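Local coordinates for USG-1 protein homolog (Pseudomonas aeruginosa, PDB 2HJS) that probably acts as an NAD(P)-dependent oxidoreductase of the aspartate-semialdehyde dehydrogenase family, although its true substrate is not established, at residues T15-E20 with D316-G321. Numbering follows the deposited sequence.
Sequences TGSVGE and DNVRKG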
ATOM      1  N   THR A  15      26.756 -13.927   5.468  1.00 47.69           N
ATOM      2  CA  THR A  15      26.900 -13.396   4.104  1.00 47.62           C
ATOM      3  C   THR A  15      25.546 -12.938   3.535  1.00 47.22           C
ATOM      4  O   THR A  15      25.479 -12.348   2.470  1.00 47.43           O
ATOM      5  CB  THR A  15      27.516 -14.443   3.160  1.00 47.86           C
ATOM      6  OG1 THR A  15      26.680 -15.600   3.146  1.00 48.73           O
ATOM      7  CG2 THR A  15      28.902 -14.861   3.637  1.00 47.50           C
ATOM      8  N   GLY A  16      24.465 -13.208   4.246  1.00 46.84           N
ATOM      9  CA  GLY A  16      23.163 -12.699   3.817  1.00 47.23           C
ATOM     10  C   GLY A  16      23.044 -11.223   4.118  1.00 47.28           C
ATOM     11  O   GLY A  16      23.865 -10.644   4.845  1.00 47.08           O
ATOM     12  N   SER A  17      22.005 -10.592   3.600  1.00 47.34           N
ATOM     13  CA  SER A  17      21.912  -9.153   3.750  1.00 47.97           C
ATOM     14  C   SER A  17      21.674  -8.765   5.218  1.00 47.75           C
ATOM     15  O   SER A  17      22.316  -7.846   5.732  1.00 47.97           O
ATOM     16  CB  SER A  17      20.872  -8.584   2.790  1.00 48.52           C
ATOM     17  OG  SER A  17      19.646  -9.219   3.029  1.00 50.16           O
ATOM     18  N   VAL A  18      20.806  -9.497   5.916  1.00 47.22           N
ATOM     19  CA  VAL A  18      20.609  -9.238   7.351  1.00 47.29           C
ATOM     20  C   VAL A  18      21.861  -9.621   8.167  1.00 47.48           C
ATOM     21  O   VAL A  18      22.266  -8.881   9.055  1.00 47.42           O
ATOM     22  CB  VAL A  18      19.362  -9.950   7.924  1.00 46.90           C
ATOM     23  CG1 VAL A  18      19.328  -9.792   9.419  1.00 47.53           C
ATOM     24  CG2 VAL A  18      18.071  -9.378   7.274  1.00 47.27           C
ATOM     25  N   GLY A  19      22.483 -10.757   7.845  1.00 47.60           N
ATOM     26  CA  GLY A  19      23.695 -11.184   8.546  1.00 47.49           C
ATOM     27  C   GLY A  19      24.806 -10.164   8.429  1.00 47.88           C
ATOM     28  O   GLY A  19      25.463  -9.842   9.416  1.00 48.08           O
ATOM     29  N   GLU A  20      25.014  -9.664   7.219  1.00 48.20           N
ATOM     30  CA  GLU A  20      26.005  -8.625   6.936  1.00 49.55           C
ATOM     31  C   GLU A  20      25.742  -7.321   7.729  1.00 48.08           C
ATOM     32  O   GLU A  20      26.667  -6.704   8.274  1.00 47.08           O
ATOM     33  CB  GLU A  20      25.981  -8.321   5.430  1.00 49.20           C
ATOM     34  CG  GLU A  20      27.217  -7.648   4.870  1.00 53.33           C
ATOM     35  CD  GLU A  20      26.987  -6.988   3.496  1.00 54.47           C
ATOM     36  OE1 GLU A  20      25.847  -7.043   2.958  1.00 61.83           O
ATOM     37  OE2 GLU A  20      27.943  -6.369   2.966  1.00 60.53           O
ATOM     38  N   ASP A 316      14.012   0.785   7.993  1.00 49.20           N
ATOM     39  CA  ASP A 316      14.952  -0.066   7.279  1.00 49.01           C
ATOM     40  C   ASP A 316      14.776  -1.516   7.774  1.00 48.64           C
ATOM     41  O   ASP A 316      15.214  -1.875   8.876  1.00 47.79           O
ATOM     42  CB  ASP A 316      16.389   0.451   7.498  1.00 48.94           C
ATOM     43  CG  ASP A 316      17.423  -0.302   6.682  1.00 50.04           C
ATOM     44  OD1 ASP A 316      17.179  -1.494   6.343  1.00 50.25           O
ATOM     45  OD2 ASP A 316      18.493   0.297   6.395  1.00 49.46           O
ATOM     46  N   ASN A 317      14.102  -2.334   6.960  1.00 48.08           N
ATOM     47  CA  ASN A 317      13.826  -3.724   7.311  1.00 47.96           C
ATOM     48  C   ASN A 317      15.089  -4.545   7.574  1.00 47.80           C
ATOM     49  O   ASN A 317      15.093  -5.422   8.422  1.00 48.30           O
ATOM     50  CB  ASN A 317      12.970  -4.389   6.221  1.00 48.24           C
ATOM     51  CG  ASN A 317      13.609  -4.312   4.847  1.00 48.98           C
ATOM     52  OD1 ASN A 317      13.989  -3.233   4.372  1.00 49.08           O
ATOM     53  ND2 ASN A 317      13.760  -5.470   4.213  1.00 48.63           N
ATOM     54  N   VAL A 318      16.173  -4.242   6.874  1.00 47.74           N
ATOM     55  CA  VAL A 318      17.410  -4.990   7.062  1.00 47.28           C
ATOM     56  C   VAL A 318      18.205  -4.562   8.310  1.00 47.96           C
ATOM     57  O   VAL A 318      18.448  -5.373   9.214  1.00 47.55           O
ATOM     58  CB  VAL A 318      18.276  -4.944   5.793  1.00 47.18           C
ATOM     59  CG1 VAL A 318      19.659  -5.584   6.046  1.00 45.87           C
ATOM     60  CG2 VAL A 318      17.539  -5.668   4.643  1.00 45.18           C
ATOM     61  N   ARG A 319      18.596  -3.291   8.342  1.00 48.44           N
ATOM     62  CA  ARG A 319      19.425  -2.738   9.406  1.00 48.30           C
ATOM     63  C   ARG A 319      18.652  -2.622  10.726  1.00 48.70           C
ATOM     64  O   ARG A 319      19.179  -2.997  11.771  1.00 48.63           O
ATOM     65  CB  ARG A 319      19.940  -1.363   8.999  1.00 47.93           C
ATOM     66  CG  ARG A 319      20.862  -0.718  10.048  1.00 48.10           C
ATOM     67  CD  ARG A 319      21.108   0.750   9.733  1.00 49.98           C
ATOM     68  NE  ARG A 319      21.859   1.415  10.802  1.00 48.70           N
ATOM     69  CZ  ARG A 319      23.190   1.386  10.940  1.00 50.46           C
ATOM     70  NH1 ARG A 319      23.943   0.730  10.068  1.00 49.35           N
ATOM     71  NH2 ARG A 319      23.771   2.017  11.962  1.00 45.74           N
ATOM     72  N   LYS A 320      17.424  -2.081  10.667  1.00 47.98           N
ATOM     73  CA  LYS A 320      16.663  -1.765  11.872  1.00 47.75           C
ATOM     74  C   LYS A 320      15.703  -2.889  12.315  1.00 47.85           C
ATOM     75  O   LYS A 320      15.894  -3.467  13.369  1.00 48.35           O
ATOM     76  CB  LYS A 320      15.905  -0.430  11.729  1.00 47.19           C
ATOM     77  CG  LYS A 320      14.904  -0.156  12.884  1.00 46.58           C
ATOM     78  CD  LYS A 320      15.652  -0.105  14.266  1.00 45.82           C
ATOM     79  CE  LYS A 320      14.742   0.321  15.418  1.00 46.53           C
ATOM     80  NZ  LYS A 320      14.312   1.752  15.387  1.00 46.02           N
ATOM     81  N   GLY A 321      14.680  -3.194  11.517  1.00 47.12           N
ATOM     82  CA  GLY A 321      13.659  -4.159  11.925  1.00 47.21           C
ATOM     83  C   GLY A 321      14.265  -5.492  12.318  1.00 48.06           C
ATOM     84  O   GLY A 321      13.982  -6.004  13.401  1.00 48.83           O
TER
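V318 reaches across to the first turn of the helix that begins at S17, and the contact is wholly van der Waals. Its CG1 lies 3.5 Å from the backbone O of S17 and 4.0 Å from V18 CA, and the side chains meet more loosely, V318 CG1 to V18 CG2 at 4.3 Å. With CG1 anti to the backbone N (chi1 173°), that methyl extends to the neighbouring helix, while V318 CG2 lies loosely beside S17 OG, at 4.4 Å. Two short valines let the helix starts approach to 5.3 Å between the CA atoms of V18 and V318.

No hydrogen bond crosses between the two segments. D316 is the N-cap of helix 317-336: its OD1 accepts R319 N at 3.0 Å, from well above the carboxylate plane, and V318 N more weakly, so a short acidic side chain suits the place. D316 O takes both K320 N and G321 N, the latter closing a pi-type turn. G16 is the other N-cap, its O accepting E20 N at 2.8 Å.

R319 extends the link through a salt bridge to E28. The GxxGxxG loop and helix of the Rossmann-type domain, which probably bind the dinucleotide, thus meet the C-terminal helix following the dimerisation-domain sheet, an interdomain contact of the two-domain semialdehyde dehydrogenase fold.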